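PDB 4CXP: endonuclease 2 from Arabidopsis thaliana, which cleaves RNA and single-stranded DNA, and less readily double-stranded DNA, endonucleolytically to 5'-phosphorylated products, using three bound divalent metal ions. Local coordinates for residues A[40-45]-A[116-120]; A[124-128]-A[246-250]. One frame throughout, in Å; residues are numbered along the deposited sequence.

Contact 1: residues A[40-45]-A[116-120]. With ZN (zinc ion), chain E; SO4 (sulfate ion), chain K.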
loop_
_atom_site.group_PDB
_atom_site.type_symbol
_atom_site.label_atom_id
_atom_site.label_comp_id
_atom_site.label_asym_id
_atom_site.label_seq_id
_atom_site.Cartn_x
_atom_site.Cartn_y
_atom_site.Cartn_z
ATOM N N LEU A 40 -1.890 -14.020 -2.084
ATOM C CA LEU A 40 -1.322 -13.966 -0.737
ATOM C C LEU A 40 -0.944 -12.548 -0.294
ATOM O O LEU A 40 -0.255 -12.358 0.692
ATOM C CB LEU A 40 -0.100 -14.862 -0.654
ATOM C CG LEU A 40 -0.434 -16.346 -0.578
ATOM C CD1 LEU A 40 0.832 -17.159 -0.775
ATOM C CD2 LEU A 40 -1.085 -16.707 0.758
ATOM N N CYS A 41 -1.442 -11.552 -1.001
ATOM C CA CYS A 41 -1.011 -10.190 -0.631
ATOM C C CYS A 41 -1.754 -9.612 0.576
ATOM O O CYS A 41 -1.420 -8.511 0.985
ATOM C CB CYS A 41 -0.977 -9.225 -1.834
ATOM S SG CYS A 41 0.512 -9.530 -2.821
ATOM N N LEU A 42 -2.648 -10.383 1.194
ATOM C CA LEU A 42 -3.231 -10.062 2.509
ATOM C C LEU A 42 -2.695 -10.955 3.634
ATOM O O LEU A 42 -3.073 -10.774 4.791
ATOM C CB LEU A 42 -4.770 -10.110 2.480
ATOM C CG LEU A 42 -5.521 -8.972 3.174
ATOM C CD1 LEU A 42 -5.226 -7.607 2.614
ATOM C CD2 LEU A 42 -7.011 -9.256 3.104
ATOM N N TRP A 43 -1.782 -11.868 3.321
ATOM C CA TRP A 43 -1.237 -12.757 4.338
ATOM C C TRP A 43 -0.693 -11.977 5.525
ATOM O O TRP A 43 -0.934 -12.345 6.668
ATOM C CB TRP A 43 -0.142 -13.650 3.741
ATOM C CG TRP A 43 0.586 -14.462 4.753
ATOM C CD1 TRP A 43 0.230 -15.683 5.241
ATOM C CD2 TRP A 43 1.809 -14.107 5.412
ATOM N NE1 TRP A 43 1.141 -16.106 6.170
ATOM C CE2 TRP A 43 2.125 -15.163 6.291
ATOM C CE3 TRP A 43 2.670 -13.011 5.336
ATOM C CZ2 TRP A 43 3.247 -15.147 7.095
ATOM C CZ3 TRP A 43 3.776 -12.982 6.157
ATOM C CH2 TRP A 43 4.064 -14.053 7.015
ATOM N N ALA A 44 -0.008 -10.866 5.280
ATOM C CA ALA A 44 0.566 -10.136 6.396
ATOM C C ALA A 44 -0.504 -9.669 7.380
ATOM O O ALA A 44 -0.285 -9.624 8.585
ATOM C CB ALA A 44 1.392 -8.962 5.922
ATOM N N ASP A 45 -1.665 -9.269 6.872
ATOM C CA ASP A 45 -2.735 -8.865 7.784
ATOM C C ASP A 45 -3.210 -10.026 8.665
ATOM O O ASP A 45 -3.635 -9.785 9.789
ATOM C CB ASP A 45 -3.930 -8.283 7.029
ATOM C CG ASP A 45 -3.801 -6.833 6.694
ATOM O OD1 ASP A 45 -2.866 -6.146 7.117
ATOM O OD2 ASP A 45 -4.697 -6.384 5.957
ATOM N N LEU A 116 6.168 -12.002 1.035
ATOM C CA LEU A 116 4.792 -11.657 1.342
ATOM C C LEU A 116 4.700 -10.381 2.165
ATOM O O LEU A 116 3.782 -9.578 1.972
ATOM C CB LEU A 116 4.087 -12.831 2.030
ATOM C CG LEU A 116 4.019 -14.125 1.211
ATOM C CD1 LEU A 116 3.250 -15.171 1.983
ATOM C CD2 LEU A 116 3.398 -13.908 -0.170
ATOM N N PHE A 117 5.642 -10.186 3.073
ATOM C CA PHE A 117 5.696 -8.952 3.839
ATOM C C PHE A 117 6.040 -7.760 2.941
ATOM O O PHE A 117 5.375 -6.740 3.001
ATOM C CB PHE A 117 6.729 -9.050 4.971
ATOM C CG PHE A 117 6.253 -9.746 6.224
ATOM C CD1 PHE A 117 5.084 -9.359 6.865
ATOM C CD2 PHE A 117 7.027 -10.749 6.809
ATOM C CE1 PHE A 117 4.696 -9.944 8.054
ATOM C CE2 PHE A 117 6.641 -11.339 7.997
ATOM C CZ PHE A 117 5.480 -10.942 8.623
ATOM N N VAL A 118 7.070 -7.866 2.105
ATOM C CA VAL A 118 7.414 -6.709 1.334
ATOM C C VAL A 118 6.284 -6.362 0.339
ATOM O O VAL A 118 6.028 -5.182 0.094
ATOM C CB VAL A 118 8.813 -6.873 0.728
ATOM C CG1 VAL A 118 8.764 -7.675 -0.551
ATOM C CG2 VAL A 118 9.446 -5.523 0.525
ATOM N N SER A 119 5.598 -7.367 -0.195
ATOM C CA SER A 119 4.520 -7.128 -1.129
ATOM C C SER A 119 3.375 -6.385 -0.448
ATOM O O SER A 119 2.847 -5.411 -0.975
ATOM C CB SER A 119 4.053 -8.450 -1.729
ATOM O OG SER A 119 5.101 -9.029 -2.506
ATOM N N HIS A 120 2.985 -6.845 0.724
ATOM C CA HIS A 120 1.919 -6.197 1.469
ATOM C C HIS A 120 2.334 -4.797 1.933
ATOM O O HIS A 120 1.565 -3.847 1.800
ATOM C CB HIS A 120 1.547 -7.050 2.691
ATOM C CG HIS A 120 0.388 -6.515 3.454
ATOM N ND1 HIS A 120 -0.909 -6.866 3.172
ATOM C CD2 HIS A 120 0.327 -5.665 4.504
ATOM C CE1 HIS A 120 -1.719 -6.238 4.008
ATOM N NE2 HIS A 120 -0.995 -5.511 4.837
HETATM ZN ZN ZN E . -1.725 -4.166 6.403
HETATM S S SO4 K . -0.907 -19.146 7.306
HETATM O O1 SO4 K . -1.633 -17.887 7.509
HETATM O O2 SO4 K . -1.021 -19.955 8.540
HETATM O O3 SO4 K . 0.513 -18.895 7.014
HETATM O O4 SO4 K . -1.511 -19.888 6.179
HETATM O O HOH W 1 1.130 -10.512 2.515
#
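D45 and H120 meet at a zinc ion of the trinuclear site of this S1/P1-type nuclease, where loop 40-45 packs on helix 111-124. D45 OD1 lies 2.4 Å from the zinc and H120 NE2 2.2 Å, with carboxylate and imidazole planes 73° apart; H58 and D124 also ligate the metal. The other ring nitrogen fixes the imidazole's rotation: H120 ND1 donates to C41 O at 2.8 Å, nearly straight, with the oxygen close to the ring plane. A44 CB sits over one face of the same ring. With CG anti to the backbone N (chi1 173°), W43 lies across L116, whose CD1 rests over one indole face while CB touches CE3. The six-membered edge of W43 points into the face of F117 in a T-shaped pair, planes at 66°, CZ3 standing above the centre of the phenyl ring. W43 NE1 donates to sulfate O3 (3.0 Å), probably a crystallisation component. An alanine in place of this indole is likely to open a gap beside L116 and leave the F117 face without its edge partner. Between the backbones one water donates to L40 O and L116 O and accepts from A44 N (3.0 Å).

Contact 2: residues A[124-128]-A[246-250]. With ZN (zinc ion), chain E; ZN (zinc ion), chain G.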
loop_
_atom_site.group_PDB
_atom_site.type_symbol
_atom_site.label_atom_id
_atom_site.label_comp_id
_atom_site.label_asym_id
_atom_site.label_seq_id
_atom_site.Cartn_x
_atom_site.Cartn_y
_atom_site.Cartn_z
ATOM N N ASP A 124 0.795 -1.071 1.708
ATOM C CA ASP A 124 0.336 -0.268 2.824
ATOM C C ASP A 124 1.006 1.101 2.864
ATOM O O ASP A 124 0.354 2.079 3.216
ATOM C CB ASP A 124 0.506 -1.009 4.156
ATOM C CG ASP A 124 -0.676 -1.883 4.526
ATOM O OD1 ASP A 124 -1.645 -1.900 3.750
ATOM O OD2 ASP A 124 -0.590 -2.528 5.584
ATOM N N ILE A 125 2.295 1.208 2.519
ATOM C CA ILE A 125 2.967 2.500 2.580
ATOM C C ILE A 125 2.413 3.470 1.551
ATOM O O ILE A 125 2.708 4.660 1.626
ATOM C CB ILE A 125 4.496 2.357 2.489
ATOM C CG1 ILE A 125 5.197 3.576 3.082
ATOM C CG2 ILE A 125 4.943 2.063 1.059
ATOM C CD1 ILE A 125 6.680 3.350 3.292
ATOM N N HIS A 126 1.612 2.986 0.600
ATOM C CA HIS A 126 0.934 3.835 -0.372
ATOM C C HIS A 126 -0.476 4.249 0.015
ATOM O O HIS A 126 -1.058 5.094 -0.658
ATOM C CB HIS A 126 0.948 3.180 -1.766
ATOM C CG HIS A 126 2.267 3.311 -2.450
ATOM N ND1 HIS A 126 3.320 2.454 -2.264
ATOM C CD2 HIS A 126 2.722 4.279 -3.276
ATOM C CE1 HIS A 126 4.367 2.899 -2.947
ATOM N NE2 HIS A 126 4.034 4.006 -3.577
ATOM N N GLN A 127 -1.035 3.674 1.068
ATOM C CA GLN A 127 -2.357 4.094 1.531
ATOM C C GLN A 127 -2.126 5.375 2.345
ATOM O O GLN A 127 -1.414 5.339 3.342
ATOM C CB GLN A 127 -2.976 2.966 2.376
ATOM C CG GLN A 127 -4.498 2.883 2.410
ATOM C CD GLN A 127 -5.173 3.944 3.261
ATOM O OE1 GLN A 127 -4.995 5.141 3.029
ATOM N NE2 GLN A 127 -5.971 3.518 4.226
ATOM N N PRO A 128 -2.656 6.540 1.908
ATOM C CA PRO A 128 -2.339 7.777 2.631
ATOM C C PRO A 128 -2.541 7.703 4.136
ATOM O O PRO A 128 -1.725 8.233 4.904
ATOM C CB PRO A 128 -3.254 8.801 1.962
ATOM C CG PRO A 128 -3.379 8.279 0.550
ATOM C CD PRO A 128 -3.485 6.788 0.726
ATOM N N ARG A 246 -2.296 6.071 -6.162
ATOM C CA ARG A 246 -1.562 5.341 -5.146
ATOM C C ARG A 246 -1.509 3.853 -5.400
ATOM O O ARG A 246 -0.493 3.215 -5.129
ATOM C CB ARG A 246 -2.141 5.627 -3.758
ATOM C CG ARG A 246 -2.059 7.077 -3.299
ATOM C CD ARG A 246 -0.657 7.665 -3.319
ATOM N NE ARG A 246 0.135 7.164 -2.204
ATOM C CZ ARG A 246 1.418 7.469 -2.013
ATOM N NH1 ARG A 246 2.121 8.033 -2.984
ATOM N NH2 ARG A 246 1.969 7.210 -0.842
ATOM N N LEU A 247 -2.583 3.277 -5.950
ATOM C CA LEU A 247 -2.572 1.878 -6.332
ATOM C C LEU A 247 -1.580 1.622 -7.468
ATOM O O LEU A 247 -0.822 0.655 -7.448
ATOM C CB LEU A 247 -3.970 1.410 -6.718
ATOM C CG LEU A 247 -5.025 1.427 -5.615
ATOM C CD1 LEU A 247 -6.399 1.113 -6.197
ATOM C CD2 LEU A 247 -4.697 0.485 -4.474
ATOM N N ALA A 248 -1.591 2.496 -8.468
ATOM C CA ALA A 248 -0.669 2.368 -9.593
ATOM C C ALA A 248 0.778 2.536 -9.123
ATOM O O ALA A 248 1.648 1.765 -9.508
ATOM C CB ALA A 248 -1.017 3.368 -10.657
ATOM N N GLN A 249 1.039 3.547 -8.295
ATOM C CA GLN A 249 2.365 3.744 -7.744
ATOM C C GLN A 249 2.807 2.508 -6.966
ATOM O O GLN A 249 3.946 2.053 -7.099
ATOM C CB GLN A 249 2.393 4.964 -6.834
ATOM C CG GLN A 249 2.463 6.280 -7.566
ATOM C CD GLN A 249 2.373 7.473 -6.640
ATOM O OE1 GLN A 249 1.527 7.516 -5.756
ATOM N NE2 GLN A 249 3.232 8.449 -6.837
ATOM N N GLY A 250 1.926 1.980 -6.127
ATOM C CA GLY A 250 2.281 0.812 -5.351
ATOM C C GLY A 250 2.670 -0.371 -6.227
ATOM O O GLY A 250 3.646 -1.055 -5.946
HETATM ZN ZN ZN E . -1.725 -4.166 6.403
HETATM ZN ZN ZN G . -3.464 -2.885 3.588
HETATM O O HOH W 2 0.855 6.572 1.861
#
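H126 and R246 join the turn that follows helix 111-124 to the long C-terminal helix 233-262 in the buried core of this mainly helical S1/P1 nuclease; D124 to Q127 form a type I beta turn. One direct hydrogen bond crosses the contact: R246 NE donates to H126 O at 2.8 Å, 165° at the hydrogen, with the oxygen tilted from the guanidinium plane. Bends at chi2 and chi3 fold the arginine chain back to this carbonyl. R246 NH1 also donates to Q249 OE1, from above the amide carbonyl plane, and forms a salt bridge with E212, so the buried charge is probably compensated. H126 ND1 is hydrogen-bonded to M122 O and NE2 to R253 NH1. A water adds an indirect tie, donating to I125 O at 2.7 Å and accepting from R246 NH2 at 3.0 Å. At the head of the turn, D124 bridges two zinc ions, one per carboxylate oxygen. The ring-face contacts centre on H126: G250 CA lies over the middle of one face in a CH-pi contact, 3.7 Å from the centroid, and H126 CD2 touches Q249 CB. That same CD2 stands over the centre of the guanidinium, 3.7 Å from R246 CZ, planes 48° apart.

The two contacts come in series along the chain, contact 1 closing before contact 2 opens, with centres about 14 Å apart. Helix 111-124 connects them: residues 116-120 lie midway along it, and D124 at its end begins segment 124-128. The other partners come from distant parts of the sequence, the loop after helix 19-28 for contact 1 and helix 233-262 for contact 2. The contacts meet within the helix and at the shared zinc ion, where D124 stands beside H120. That ion is ligated by D45 and H120 in contact 1 and by D124 in contact 2, so the metal site draws together chain regions that are tied separately to the rest of the fold.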